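Local coordinates for two-domain protein containing predicted PHP-like metal-dependent phosphoesterase (PDB 3E38) that binds a cluster of zinc ions in a PHP-like domain and is probably a metal-dependent phosphoesterase, perhaps a nuclease, with a second, Ig-like domain, at residues 29-34 / 54-59; 20-25 / 191-196; 104-109 / 130-135; 33-38 / 74-79; 67-72 / 110-115. One frame throughout, in Å; residues are numbered along the deposited sequence.

In the fold
Interactions 1 and 2 lie at the metal centre: both reach the same zinc ion, and interaction 2 adds ligands of a second one, so carboxylates and histidines dominate them. Interaction 3 is buried in the same mixed sheet and joins neighbouring strands by backbone bonds and apolar side chains, though Asn104 still touches His24. Interaction 4, which shares Leu33 and Val34 with interaction 1, is apolar packing between helices 36-45 and 72-83; Phe29 of interaction 1 packs on its Trp35, Pro36 and Leu76. Interaction 5 is partly buried, where the other four are buried: a polar mesh between two loops, joined to interaction 3 where Leu108 meets Leu114. Interactions 1, 4 and 5 also touch a second subunit.

Interaction 1. Residues 29-34 / 54-59; sequences FSDGLV and TEHIEY. With ZN (zinc ion), chain J.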
# COMPACT_ATOMS: atom_id res chain seq x y z
N PHE B 29 -16.39 18.69 19.65
CA PHE B 29 -16.79 19.89 20.39
C PHE B 29 -17.60 20.78 19.45
O PHE B 29 -18.17 21.78 19.85
CB PHE B 29 -15.61 20.56 21.10
CG PHE B 29 -15.22 19.87 22.41
CD1 PHE B 29 -14.41 18.77 22.42
CD2 PHE B 29 -15.66 20.36 23.61
CE1 PHE B 29 -14.09 18.12 23.60
CE2 PHE B 29 -15.36 19.72 24.80
CZ PHE B 29 -14.55 18.60 24.79
N SER B 30 -17.64 20.35 18.19
CA SER B 30 -18.63 20.85 17.21
C SER B 30 -19.17 19.60 16.52
O SER B 30 -19.69 18.73 17.20
CB SER B 30 -18.16 21.92 16.18
OG SER B 30 -16.93 21.61 15.58
N ASP B 31 -18.95 19.50 15.21
CA ASP B 31 -19.49 18.39 14.37
C ASP B 31 -18.42 17.41 13.91
O ASP B 31 -18.65 16.52 13.14
CB ASP B 31 -20.32 18.93 13.16
CG ASP B 31 -19.49 19.74 12.17
OD1 ASP B 31 -18.39 20.13 12.56
OD2 ASP B 31 -19.93 20.02 11.00
N GLY B 32 -17.23 17.61 14.41
CA GLY B 32 -16.14 16.67 14.20
C GLY B 32 -16.40 15.35 14.91
O GLY B 32 -17.25 15.26 15.78
N LEU B 33 -15.59 14.34 14.61
CA LEU B 33 -15.85 12.99 15.14
C LEU B 33 -14.77 12.39 15.98
O LEU B 33 -14.85 11.22 16.36
CB LEU B 33 -16.18 12.02 13.98
CG LEU B 33 -17.54 12.20 13.30
CD1 LEU B 33 -17.52 11.48 12.00
CD2 LEU B 33 -18.74 11.70 14.22
N VAL B 34 -13.78 13.20 16.31
CA VAL B 34 -12.65 12.80 17.16
C VAL B 34 -12.45 13.72 18.36
O VAL B 34 -12.83 14.91 18.36
CB VAL B 34 -11.33 12.75 16.35
CG1 VAL B 34 -11.44 11.68 15.25
CG2 VAL B 34 -10.92 14.15 15.75
N THR B 54 -10.83 24.74 14.52
CA THR B 54 -11.79 25.78 14.29
C THR B 54 -13.21 25.27 14.35
O THR B 54 -13.86 25.09 13.34
CB THR B 54 -11.56 26.43 12.92
OG1 THR B 54 -11.87 25.49 11.88
CG2 THR B 54 -10.13 26.92 12.79
N GLU B 55 -13.69 25.10 15.57
CA GLU B 55 -15.05 24.61 15.82
C GLU B 55 -16.10 25.62 15.33
O GLU B 55 -15.88 26.84 15.28
CB GLU B 55 -15.32 24.31 17.30
CG GLU B 55 -14.28 23.49 18.12
CD GLU B 55 -14.03 22.06 17.69
OE1 GLU B 55 -14.62 21.56 16.71
OE2 GLU B 55 -13.20 21.41 18.39
N HIS B 56 -17.23 25.07 14.93
CA HIS B 56 -18.37 25.89 14.56
C HIS B 56 -18.79 26.58 15.84
O HIS B 56 -18.85 25.97 16.91
CB HIS B 56 -19.57 25.07 14.06
CG HIS B 56 -19.35 24.36 12.77
ND1 HIS B 56 -19.38 25.02 11.55
CD2 HIS B 56 -19.13 23.06 12.49
CE1 HIS B 56 -19.16 24.15 10.58
NE2 HIS B 56 -19.00 22.95 11.13
N ILE B 57 -19.12 27.85 15.69
CA ILE B 57 -19.63 28.64 16.77
C ILE B 57 -21.11 28.27 16.90
O ILE B 57 -21.57 27.88 17.98
CB ILE B 57 -19.50 30.19 16.51
CG1 ILE B 57 -18.01 30.61 16.58
CG2 ILE B 57 -20.39 30.99 17.49
CD1 ILE B 57 -17.38 30.54 17.99
N GLU B 58 -21.81 28.31 15.77
CA GLU B 58 -23.27 28.16 15.75
C GLU B 58 -23.77 26.72 15.68
O GLU B 58 -24.90 26.44 16.03
CB GLU B 58 -23.90 28.95 14.59
CG GLU B 58 -23.61 30.43 14.59
CD GLU B 58 -22.26 30.76 14.01
OE1 GLU B 58 -21.47 29.82 13.80
OE2 GLU B 58 -21.99 31.95 13.73
N TYR B 59 -22.91 25.81 15.26
CA TYR B 59 -23.32 24.43 15.08
C TYR B 59 -22.54 23.45 15.92
O TYR B 59 -21.41 23.10 15.62
CB TYR B 59 -23.21 24.09 13.61
CG TYR B 59 -23.72 22.72 13.23
CD1 TYR B 59 -25.04 22.37 13.48
CD2 TYR B 59 -22.90 21.79 12.57
CE1 TYR B 59 -25.53 21.14 13.11
CE2 TYR B 59 -23.38 20.55 12.18
CZ TYR B 59 -24.71 20.24 12.47
OH TYR B 59 -25.26 19.02 12.14
ZN ZN J . -18.66 21.04 10.23
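Asp31 and His56 meet at a zinc ion of the PHP-type metal centre. Asp31 binds unevenly through both oxygens, OD2 at 1.8 Å and OD1 at 2.5 Å from the zinc, while His56 NE2 holds the metal at 2.1 Å; His196 also binds it. Carboxylate and imidazole planes stand 76° apart, and Asp31 OD1 lies at the ring edge, 3.0 Å from His56 CD2. The one direct hydrogen bond between the segments runs from Ser30 OG to Glu55 OE1 (2.6 Å), on the anti side of the carboxylate. Glu55 OE2 is taken by Ser27 and Ser73, and Thr95 fixes His56 through ND1. Packing completes the contact: Asp31 CB rests 3.6 Å from Tyr59 CE2, and Ser30 CB approaches the Tyr59 carbonyl. The loop between strand 17-22 and helix 36-45 is thus drawn against the end of strand 50-56, beside strand 87-95, whose Glu93 touches His56, while Phe29 packs on helix 72-83.

Interaction 2. Residues 20-25 / 191-196; sequences KCDFHM and GTSDIH. With ZN (zinc ion), chain I; ZN (zinc ion), chain J.
His24 and Asp194 both carry CG anti to the backbone N (chi1 -170° and -160°), which lays ring and carboxylate side by side, pointing the same way at one zinc ion. This is the PHP-type metal centre, built at the ends of strands 17-22 and 188-192. His24 NE2 binds the zinc at 2.2 Å and Asp194 OD1 at 2.5 Å; His26, Glu93 and a water are further ligands. Asp194 CB stands over the His24 ring face in a CH-pi contact; Glu167 holds the ring's ND1, and Asn170 is an outside polar partner of the Asp194 carboxylate. His196, from the same loop, reaches the neighbouring zinc through NE2.

Behind the metals, Asp22 grips Ser193 twice: OD1 accepts from the backbone N at 3.0 Å, and OD2 receives the hydroxyl OG at 2.6 Å on its syn lone pair. Arg211 forms a salt bridge to OD2, probably stabilising its charged form. An asparagine at Asp22 would keep a side-chain carbonyl but would probably leave Arg211 without its countercharge and weaken the hold on Ser193. Ser193 OG also accepts from Ile195 N, an ST turn that shapes the loop bearing Asp194. Next to it Asp194 N donates to His24 O at 2.8 Å, from above the carbonyl plane. On the apolar side, selenomethionine Met25 presses CB tightly to Ile195 CG2, 3.4 Å away.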
# COMPACT_ATOMS: atom_id res chain seq x y z
N LYS B 20 4.05 23.83 7.08
CA LYS B 20 2.87 23.10 6.57
C LYS B 20 1.73 23.21 7.57
O LYS B 20 1.82 22.74 8.71
CB LYS B 20 3.21 21.65 6.22
CG LYS B 20 4.45 21.48 5.30
CD LYS B 20 5.68 21.16 6.12
CE LYS B 20 6.94 21.07 5.27
NZ LYS B 20 8.14 20.58 6.03
N CYS B 21 0.68 23.91 7.15
CA CYS B 21 -0.40 24.24 8.06
C CYS B 21 -1.80 23.87 7.59
O CYS B 21 -2.07 23.85 6.38
CB CYS B 21 -0.36 25.75 8.35
SG CYS B 21 1.29 26.39 8.75
N ASP B 22 -2.65 23.55 8.57
CA ASP B 22 -4.09 23.21 8.38
C ASP B 22 -4.91 24.12 9.29
O ASP B 22 -4.97 23.94 10.52
CB ASP B 22 -4.35 21.73 8.65
CG ASP B 22 -5.71 21.27 8.18
OD1 ASP B 22 -6.42 22.09 7.57
OD2 ASP B 22 -6.04 20.06 8.42
N PHE B 23 -5.54 25.11 8.68
CA PHE B 23 -6.20 26.17 9.45
C PHE B 23 -7.69 25.98 9.65
O PHE B 23 -8.42 26.92 9.93
CB PHE B 23 -5.96 27.51 8.74
CG PHE B 23 -4.50 27.92 8.66
CD1 PHE B 23 -3.75 28.09 9.81
CD2 PHE B 23 -3.91 28.19 7.45
CE1 PHE B 23 -2.46 28.50 9.75
CE2 PHE B 23 -2.60 28.60 7.37
CZ PHE B 23 -1.88 28.75 8.52
N HIS B 24 -8.15 24.75 9.45
CA HIS B 24 -9.58 24.47 9.47
C HIS B 24 -9.87 23.00 9.70
O HIS B 24 -9.61 22.14 8.87
CB HIS B 24 -10.17 24.89 8.12
CG HIS B 24 -11.66 24.89 8.05
ND1 HIS B 24 -12.34 25.60 7.09
CD2 HIS B 24 -12.60 24.36 8.86
CE1 HIS B 24 -13.64 25.46 7.27
NE2 HIS B 24 -13.83 24.71 8.34
N MSE B 25 -10.39 22.73 10.87
CA MSE B 25 -10.73 21.38 11.24
C MSE B 25 -11.66 21.38 12.43
O MSE B 25 -11.83 22.40 13.10
CB MSE B 25 -9.45 20.61 11.55
CG MSE B 25 -8.74 21.08 12.77
SE MSE B 25 -6.97 20.26 12.95
CE MSE B 25 -6.24 20.92 11.32
N GLY B 191 -5.54 26.81 1.91
CA GLY B 191 -5.97 25.45 1.67
C GLY B 191 -6.02 24.64 2.95
O GLY B 191 -5.05 24.57 3.70
N THR B 192 -7.17 24.02 3.17
CA THR B 192 -7.39 23.29 4.42
C THR B 192 -8.12 21.97 4.23
O THR B 192 -8.61 21.67 3.16
CB THR B 192 -8.20 24.13 5.39
OG1 THR B 192 -9.53 24.22 4.91
CG2 THR B 192 -7.63 25.55 5.49
N SER B 193 -8.15 21.20 5.31
CA SER B 193 -8.77 19.89 5.30
C SER B 193 -10.24 20.02 5.61
O SER B 193 -11.07 19.43 4.95
CB SER B 193 -8.12 18.93 6.30
OG SER B 193 -8.40 19.26 7.65
N ASP B 194 -10.58 20.83 6.60
CA ASP B 194 -11.96 20.92 7.04
C ASP B 194 -12.36 19.53 7.55
O ASP B 194 -13.51 19.09 7.46
CB ASP B 194 -12.88 21.42 5.89
CG ASP B 194 -14.19 21.98 6.42
OD1 ASP B 194 -14.43 21.81 7.65
OD2 ASP B 194 -14.96 22.63 5.65
N ILE B 195 -11.37 18.84 8.10
CA ILE B 195 -11.56 17.47 8.60
C ILE B 195 -12.55 17.33 9.74
O ILE B 195 -12.49 18.07 10.69
CB ILE B 195 -10.18 16.80 8.97
CG1 ILE B 195 -10.37 15.30 9.17
CG2 ILE B 195 -9.46 17.53 10.11
CD1 ILE B 195 -10.58 14.54 7.82
N HIS B 196 -13.49 16.38 9.57
CA HIS B 196 -14.48 15.97 10.61
C HIS B 196 -14.22 14.55 11.06
O HIS B 196 -14.23 14.23 12.24
CB HIS B 196 -15.93 16.10 10.14
CG HIS B 196 -16.37 17.50 9.84
ND1 HIS B 196 -15.80 18.27 8.84
CD2 HIS B 196 -17.35 18.28 10.39
CE1 HIS B 196 -16.40 19.45 8.79
NE2 HIS B 196 -17.35 19.48 9.71
ZN ZN I . -15.67 23.60 8.79
ZN ZN J . -18.66 21.04 10.23
O HOH W 1 -16.45 24.58 7.08

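Interaction 3. Residues 104-109 / 130-135; sequences NAIFLS and GAFMFW
Ile106 packs between Phe132 and Phe134 on one face of an antiparallel strand pair, 104-106 against 132-135, within the mixed sheet of the PHP-like domain. Ile106 CG1 lies 4.0 Å from Phe132 CB, the two side chains pointing the same way, while CD1 meets the edge of the Phe134 ring at CE2. CG of Phe134 sits between its backbone N and carbonyl carbon (chi1 60°), which swings the ring toward Asn104 on the partner strand; there Asn104 CB lies over the ring face, toward its rim, in a CH-pi contact 3.9 Å from the centroid. Replacing Phe134 by alanine would remove that ring and would probably open a gap beside Ile106 CD1, with the Asn104 side chain less firmly positioned. On the other face Ala105 CB touches Ala131 CB and selenomethionine Met133 CG, and helix 119-128 packs there through Ala126. Past the strand end, Leu108 CD2 presses closely (3.5 Å) on CB of Ala131, the residue after the Schellman motif at Gly130.

Farther out, the Asn104 amide is held by Asn136 at OD1 and by the carbonyl of Phe23 at ND2, next to the zinc ligands His24 and Glu93. Between the strands, Asn104 and Phe134 exchange two backbone hydrogen bonds, as do Ile106 and Phe132, of which Ile106 N to Phe132 O is almost straight at 2.8 Å (175°).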
# COMPACT_ATOMS: atom_id res chain seq x y z
N ASN B 104 -13.76 31.48 8.64
CA ASN B 104 -12.91 31.18 9.79
C ASN B 104 -12.19 32.43 10.25
O ASN B 104 -11.72 33.22 9.46
CB ASN B 104 -11.90 30.09 9.51
CG ASN B 104 -12.47 28.72 9.73
OD1 ASN B 104 -13.68 28.54 9.79
ND2 ASN B 104 -11.59 27.74 9.89
N ALA B 105 -12.21 32.58 11.57
CA ALA B 105 -11.53 33.63 12.31
C ALA B 105 -10.42 32.91 13.05
O ALA B 105 -10.69 32.08 13.91
CB ALA B 105 -12.48 34.33 13.28
N ILE B 106 -9.17 33.18 12.67
CA ILE B 106 -8.04 32.58 13.37
C ILE B 106 -7.18 33.68 14.00
O ILE B 106 -7.30 34.89 13.74
CB ILE B 106 -7.23 31.56 12.50
CG1 ILE B 106 -6.47 32.25 11.36
CG2 ILE B 106 -8.20 30.46 11.93
CD1 ILE B 106 -5.55 31.35 10.60
N PHE B 107 -6.37 33.21 14.93
CA PHE B 107 -5.53 34.09 15.76
C PHE B 107 -6.42 34.84 16.75
O PHE B 107 -6.18 35.95 17.16
CB PHE B 107 -4.61 35.00 14.94
CG PHE B 107 -3.44 34.25 14.34
CD1 PHE B 107 -2.40 33.86 15.15
CD2 PHE B 107 -3.44 33.83 13.03
CE1 PHE B 107 -1.36 33.16 14.65
CE2 PHE B 107 -2.38 33.13 12.49
CZ PHE B 107 -1.35 32.78 13.31
N LEU B 108 -7.49 34.18 17.11
CA LEU B 108 -8.36 34.68 18.17
C LEU B 108 -7.70 34.57 19.51
O LEU B 108 -6.79 33.74 19.71
CB LEU B 108 -9.68 33.87 18.25
CG LEU B 108 -10.58 34.04 17.02
CD1 LEU B 108 -11.84 33.20 17.11
CD2 LEU B 108 -10.93 35.53 16.76
N SER B 109 -8.19 35.38 20.44
CA SER B 109 -7.77 35.33 21.84
C SER B 109 -8.88 34.68 22.67
O SER B 109 -8.64 34.02 23.69
CB SER B 109 -7.42 36.72 22.37
OG SER B 109 -8.53 37.58 22.31
N GLY B 130 -8.58 41.44 16.29
CA GLY B 130 -7.58 41.50 15.22
C GLY B 130 -7.31 40.16 14.52
O GLY B 130 -6.22 39.91 14.01
N ALA B 131 -8.31 39.28 14.56
CA ALA B 131 -8.25 37.95 13.91
C ALA B 131 -7.91 37.99 12.43
O ALA B 131 -8.28 38.92 11.72
CB ALA B 131 -9.61 37.25 14.05
N PHE B 132 -7.24 36.92 11.98
CA PHE B 132 -7.00 36.73 10.54
C PHE B 132 -8.23 35.94 10.06
O PHE B 132 -8.58 34.89 10.59
CB PHE B 132 -5.70 36.03 10.22
CG PHE B 132 -5.46 35.82 8.75
CD1 PHE B 132 -5.95 34.66 8.11
CD2 PHE B 132 -4.73 36.75 7.99
CE1 PHE B 132 -5.73 34.44 6.74
CE2 PHE B 132 -4.50 36.54 6.62
CZ PHE B 132 -5.00 35.36 5.99
N MSE B 133 -8.93 36.54 9.11
CA MSE B 133 -10.22 36.02 8.64
C MSE B 133 -10.26 35.60 7.21
O MSE B 133 -9.86 36.35 6.32
CB MSE B 133 -11.31 37.08 8.87
CG MSE B 133 -11.70 37.19 10.37
SE MSE B 133 -12.63 38.80 10.84
CE MSE B 133 -11.15 40.06 10.82
N PHE B 134 -10.78 34.41 6.98
CA PHE B 134 -10.94 33.96 5.60
C PHE B 134 -12.27 33.27 5.28
O PHE B 134 -12.88 32.65 6.11
CB PHE B 134 -9.75 33.12 5.15
CG PHE B 134 -9.51 31.87 5.97
CD1 PHE B 134 -10.13 30.67 5.62
CD2 PHE B 134 -8.65 31.89 7.06
CE1 PHE B 134 -9.88 29.50 6.36
CE2 PHE B 134 -8.39 30.73 7.80
CZ PHE B 134 -9.02 29.53 7.45
N TRP B 135 -12.71 33.49 4.06
CA TRP B 135 -13.92 32.85 3.53
C TRP B 135 -13.68 31.34 3.26
O TRP B 135 -12.76 30.94 2.52
CB TRP B 135 -14.37 33.61 2.29
CG TRP B 135 -15.63 33.15 1.68
CD1 TRP B 135 -16.59 32.37 2.25
CD2 TRP B 135 -16.14 33.57 0.41
NE1 TRP B 135 -17.65 32.22 1.39
CE2 TRP B 135 -17.40 32.95 0.25
CE3 TRP B 135 -15.65 34.38 -0.61
CZ2 TRP B 135 -18.17 33.12 -0.90
CZ3 TRP B 135 -16.42 34.57 -1.73
CH2 TRP B 135 -17.67 33.93 -1.88

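Interaction 4. Residues 33-38 / 74-79; sequences LVWPTV and FDLCRE
Trp35 turns its indole across Leu76 at about a right angle, with CZ2 3.8 Å from Leu76 CD1. Its own neighbour Pro36 lies against one face, CD 3.2 Å above the ring plane and displaced toward the rim, and Thr37 OG1 sits at the edge, in plane. CG of Trp35 is anti to the backbone N (chi1 -170°), which carries the rings out from the start of helix 36-45 to meet Leu76. The indole is also stacked on His62 of a second subunit and meets Phe29 of its own chain edge-to-face. The pyrrolidine of Pro36 is the next surface: CG touches Leu76 CD1 at 4.2 Å, while CB lies 3.5 Å from Cys77 SG. Cys77 SG also rests 3.4 Å from Pro36 O. Alongside, Thr37 brings its methyl CG2, rather than its hydroxyl, to within 3.3 Å of Leu76 O. Behind these residues Pro36 and Cys77 both reach Leu53 of strand 50-56. The arrangement is plain apolar helix packing in an alpha/beta domain: the first turn of helix 36-45 lies against helix 72-83 over their shared sheet, next to the subunit interface.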
# COMPACT_ATOMS: atom_id res chain seq x y z
N LEU B 33 -15.59 14.34 14.61
CA LEU B 33 -15.85 12.99 15.14
C LEU B 33 -14.77 12.39 15.98
O LEU B 33 -14.85 11.22 16.36
CB LEU B 33 -16.18 12.02 13.98
CG LEU B 33 -17.54 12.20 13.30
CD1 LEU B 33 -17.52 11.48 12.00
CD2 LEU B 33 -18.74 11.70 14.22
N VAL B 34 -13.78 13.20 16.31
CA VAL B 34 -12.65 12.80 17.16
C VAL B 34 -12.45 13.72 18.36
O VAL B 34 -12.83 14.91 18.36
CB VAL B 34 -11.33 12.75 16.35
CG1 VAL B 34 -11.44 11.68 15.25
CG2 VAL B 34 -10.92 14.15 15.75
N TRP B 35 -11.85 13.15 19.39
CA TRP B 35 -11.44 13.92 20.56
C TRP B 35 -10.35 14.94 20.14
O TRP B 35 -9.53 14.64 19.29
CB TRP B 35 -10.93 12.99 21.65
CG TRP B 35 -10.72 13.69 22.89
CD1 TRP B 35 -9.55 14.01 23.43
CD2 TRP B 35 -11.74 14.13 23.81
NE1 TRP B 35 -9.75 14.66 24.63
CE2 TRP B 35 -11.08 14.75 24.88
CE3 TRP B 35 -13.14 14.10 23.81
CZ2 TRP B 35 -11.76 15.30 25.98
CZ3 TRP B 35 -13.83 14.69 24.90
CH2 TRP B 35 -13.13 15.26 25.96
N PRO B 36 -10.33 16.15 20.75
CA PRO B 36 -9.44 17.16 20.13
C PRO B 36 -7.99 16.80 20.05
O PRO B 36 -7.35 17.22 19.11
CB PRO B 36 -9.64 18.39 21.01
CG PRO B 36 -11.08 18.24 21.45
CD PRO B 36 -11.16 16.76 21.81
N THR B 37 -7.50 15.94 20.95
CA THR B 37 -6.07 15.64 20.97
C THR B 37 -5.66 14.82 19.74
O THR B 37 -4.54 14.84 19.25
CB THR B 37 -5.67 15.01 22.27
OG1 THR B 37 -6.48 13.87 22.51
CG2 THR B 37 -5.89 16.05 23.39
N VAL B 38 -6.64 14.17 19.16
CA VAL B 38 -6.36 13.40 17.96
C VAL B 38 -5.91 14.32 16.85
O VAL B 38 -5.08 13.94 16.03
CB VAL B 38 -7.62 12.64 17.48
CG1 VAL B 38 -7.38 11.92 16.17
CG2 VAL B 38 -8.07 11.70 18.53
N PHE B 74 -9.68 23.95 22.15
CA PHE B 74 -8.34 24.55 22.10
C PHE B 74 -7.62 24.27 23.41
O PHE B 74 -6.47 23.88 23.46
CB PHE B 74 -8.46 26.07 21.86
CG PHE B 74 -7.17 26.84 22.05
CD1 PHE B 74 -6.29 27.05 20.98
CD2 PHE B 74 -6.88 27.43 23.26
CE1 PHE B 74 -5.15 27.74 21.14
CE2 PHE B 74 -5.74 28.16 23.43
CZ PHE B 74 -4.85 28.29 22.36
N ASP B 75 -8.31 24.46 24.49
CA ASP B 75 -7.71 24.27 25.80
C ASP B 75 -7.18 22.86 25.93
O ASP B 75 -6.10 22.61 26.47
CB ASP B 75 -8.73 24.55 26.93
CG ASP B 75 -9.05 26.05 27.12
OD1 ASP B 75 -8.46 26.94 26.45
OD2 ASP B 75 -9.93 26.32 27.97
N LEU B 76 -7.94 21.92 25.41
CA LEU B 76 -7.59 20.48 25.55
C LEU B 76 -6.39 20.03 24.71
O LEU B 76 -5.78 19.00 24.96
CB LEU B 76 -8.79 19.60 25.16
CG LEU B 76 -9.93 19.60 26.17
CD1 LEU B 76 -11.19 19.02 25.59
CD2 LEU B 76 -9.47 18.80 27.43
N CYS B 77 -6.08 20.82 23.70
CA CYS B 77 -5.01 20.47 22.77
C CYS B 77 -3.65 21.02 23.14
O CYS B 77 -2.63 20.58 22.63
CB CYS B 77 -5.32 21.05 21.37
SG CYS B 77 -6.62 20.20 20.56
N ARG B 78 -3.66 21.97 24.04
CA ARG B 78 -2.45 22.74 24.37
C ARG B 78 -1.24 21.94 24.84
O ARG B 78 -0.15 22.13 24.39
CB ARG B 78 -2.79 23.83 25.39
CG ARG B 78 -3.77 24.88 24.82
CD ARG B 78 -3.92 26.14 25.70
NE ARG B 78 -2.75 26.98 25.51
CZ ARG B 78 -2.63 28.26 25.85
NH1 ARG B 78 -3.62 28.91 26.44
NH2 ARG B 78 -1.49 28.88 25.59
N GLU B 79 -1.45 21.03 25.74
CA GLU B 79 -0.32 20.28 26.30
C GLU B 79 0.26 19.36 25.27
O GLU B 79 1.47 19.21 25.17
CB GLU B 79 -0.78 19.44 27.48
CG GLU B 79 0.24 18.52 28.03
CD GLU B 79 -0.34 17.64 29.16
OE1 GLU B 79 -1.51 17.86 29.56
OE2 GLU B 79 0.39 16.73 29.64

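Interaction 5. Residues 67-72 / 110-115; sequences VSDHNR and DSNPLE
A helix N-terminal cap and an Asx turn interlock through Asn71, which bonds to Ser111 and Asp110. Asp69 caps the start of helix 72-83 by accepting from Asn71 N, and Asp110 opens the 3-10 turn 112-114 by accepting from Asn112 N. Asn71 OD1 takes Ser111 N at 2.7 Å on an in-plane lone pair and also receives Lys90, while Asn71 ND2 donates to Asp110 OD1 at 2.8 Å. With both ends of the amide engaged, its flip is fixed. Asp110 OD1 is gripped from opposite faces of its carboxylate plane, by Asn71 ND2 on one and Asn112 N on the other. Asn112 answers in kind: its OD1 accepts from His70 N (3.0 Å), and its ND2 makes a weak, long bond to Asp69 OD2.

Beside these amides, His70 and Ser111 pack CB to CB at 3.6 Å. A water donates to His70 O and is hydrogen-bonded to Ser111 OG, which is also paired with Ser92 of strand 87-95. The contact therefore ties the loop after strand 50-56 to the one after strand 102-106, with the His70 side chain about 13 Å from a bound zinc (nearest atoms). At its outer end the extended Glu115 meets His70 nearly at a right angle, the planes 85° apart: His70 NE2 donates within its ring plane to Glu115 OE1 at 2.5 Å, entering from above the carboxylate.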
# COMPACT_ATOMS: atom_id res chain seq x y z
N VAL B 67 -20.47 19.10 26.91
CA VAL B 67 -20.83 20.39 27.53
C VAL B 67 -19.62 21.29 27.86
O VAL B 67 -18.84 21.03 28.78
CB VAL B 67 -21.73 20.14 28.76
CG1 VAL B 67 -22.26 21.45 29.31
CG2 VAL B 67 -22.89 19.27 28.37
N SER B 68 -19.53 22.35 27.08
CA SER B 68 -18.44 23.32 27.20
C SER B 68 -18.73 24.60 26.48
O SER B 68 -19.76 24.79 25.80
CB SER B 68 -17.17 22.77 26.57
OG SER B 68 -17.19 22.99 25.15
N ASP B 69 -17.79 25.51 26.62
CA ASP B 69 -17.87 26.75 25.87
C ASP B 69 -17.03 26.61 24.60
O ASP B 69 -16.58 25.51 24.20
CB ASP B 69 -17.50 28.00 26.69
CG ASP B 69 -16.04 28.03 27.14
OD1 ASP B 69 -15.20 27.30 26.57
OD2 ASP B 69 -15.71 28.82 28.05
N HIS B 70 -16.82 27.76 23.97
CA HIS B 70 -16.19 27.76 22.67
C HIS B 70 -14.68 27.73 22.68
O HIS B 70 -14.05 27.61 21.63
CB HIS B 70 -16.65 28.97 21.87
CG HIS B 70 -18.13 29.02 21.67
ND1 HIS B 70 -18.78 28.26 20.73
CD2 HIS B 70 -19.08 29.75 22.30
CE1 HIS B 70 -20.08 28.52 20.78
NE2 HIS B 70 -20.28 29.42 21.73
N ASN B 71 -14.09 27.81 23.85
CA ASN B 71 -12.62 27.83 23.93
C ASN B 71 -12.11 26.46 24.34
O ASN B 71 -10.93 26.17 24.29
CB ASN B 71 -12.17 28.89 24.94
CG ASN B 71 -12.56 30.28 24.54
OD1 ASN B 71 -12.27 30.71 23.42
ND2 ASN B 71 -13.16 31.03 25.47
N ARG B 72 -13.03 25.60 24.73
CA ARG B 72 -12.62 24.31 25.33
C ARG B 72 -11.78 23.32 24.43
O ARG B 72 -10.86 22.66 24.93
CB ARG B 72 -13.87 23.62 25.90
CG ARG B 72 -13.62 22.33 26.65
CD ARG B 72 -12.78 22.51 27.85
NE ARG B 72 -12.70 21.23 28.57
CZ ARG B 72 -11.80 20.92 29.48
NH1 ARG B 72 -10.85 21.79 29.79
NH2 ARG B 72 -11.82 19.72 30.06
N ASP B 110 -10.10 34.82 22.18
CA ASP B 110 -11.28 34.26 22.85
C ASP B 110 -12.40 33.99 21.84
O ASP B 110 -12.86 34.89 21.10
CB ASP B 110 -11.69 35.26 23.98
CG ASP B 110 -12.83 34.76 24.83
OD1 ASP B 110 -13.38 33.66 24.59
OD2 ASP B 110 -13.22 35.49 25.75
N SER B 111 -12.83 32.74 21.80
CA SER B 111 -13.84 32.26 20.84
C SER B 111 -15.27 32.66 21.19
O SER B 111 -16.09 33.00 20.32
CB SER B 111 -13.75 30.74 20.64
OG SER B 111 -12.54 30.39 19.93
N ASN B 112 -15.50 32.71 22.49
CA ASN B 112 -16.84 32.95 23.06
C ASN B 112 -17.59 34.17 22.53
O ASN B 112 -18.78 34.11 22.27
CB ASN B 112 -16.74 33.05 24.57
CG ASN B 112 -16.62 31.70 25.20
OD1 ASN B 112 -17.07 30.72 24.64
ND2 ASN B 112 -16.03 31.65 26.39
N PRO B 113 -16.89 35.29 22.41
CA PRO B 113 -17.57 36.49 21.96
C PRO B 113 -18.09 36.40 20.54
O PRO B 113 -18.87 37.26 20.12
CB PRO B 113 -16.47 37.57 22.04
CG PRO B 113 -15.55 37.09 23.05
CD PRO B 113 -15.59 35.60 23.03
N LEU B 114 -17.64 35.38 19.79
CA LEU B 114 -18.08 35.22 18.38
C LEU B 114 -19.54 34.72 18.27
O LEU B 114 -20.20 34.77 17.23
CB LEU B 114 -17.13 34.36 17.55
CG LEU B 114 -15.86 35.06 17.07
CD1 LEU B 114 -15.10 35.73 18.24
CD2 LEU B 114 -14.98 34.06 16.27
N GLU B 115 -20.06 34.28 19.40
CA GLU B 115 -21.45 33.82 19.45
C GLU B 115 -22.32 35.05 19.59
O GLU B 115 -22.41 35.63 20.66
CB GLU B 115 -21.66 32.86 20.60
CG GLU B 115 -23.01 32.25 20.61
CD GLU B 115 -23.20 31.23 21.73
OE1 GLU B 115 -22.22 30.87 22.42
OE2 GLU B 115 -24.33 30.76 21.89
O HOH W 2 -11.08 28.05 20.72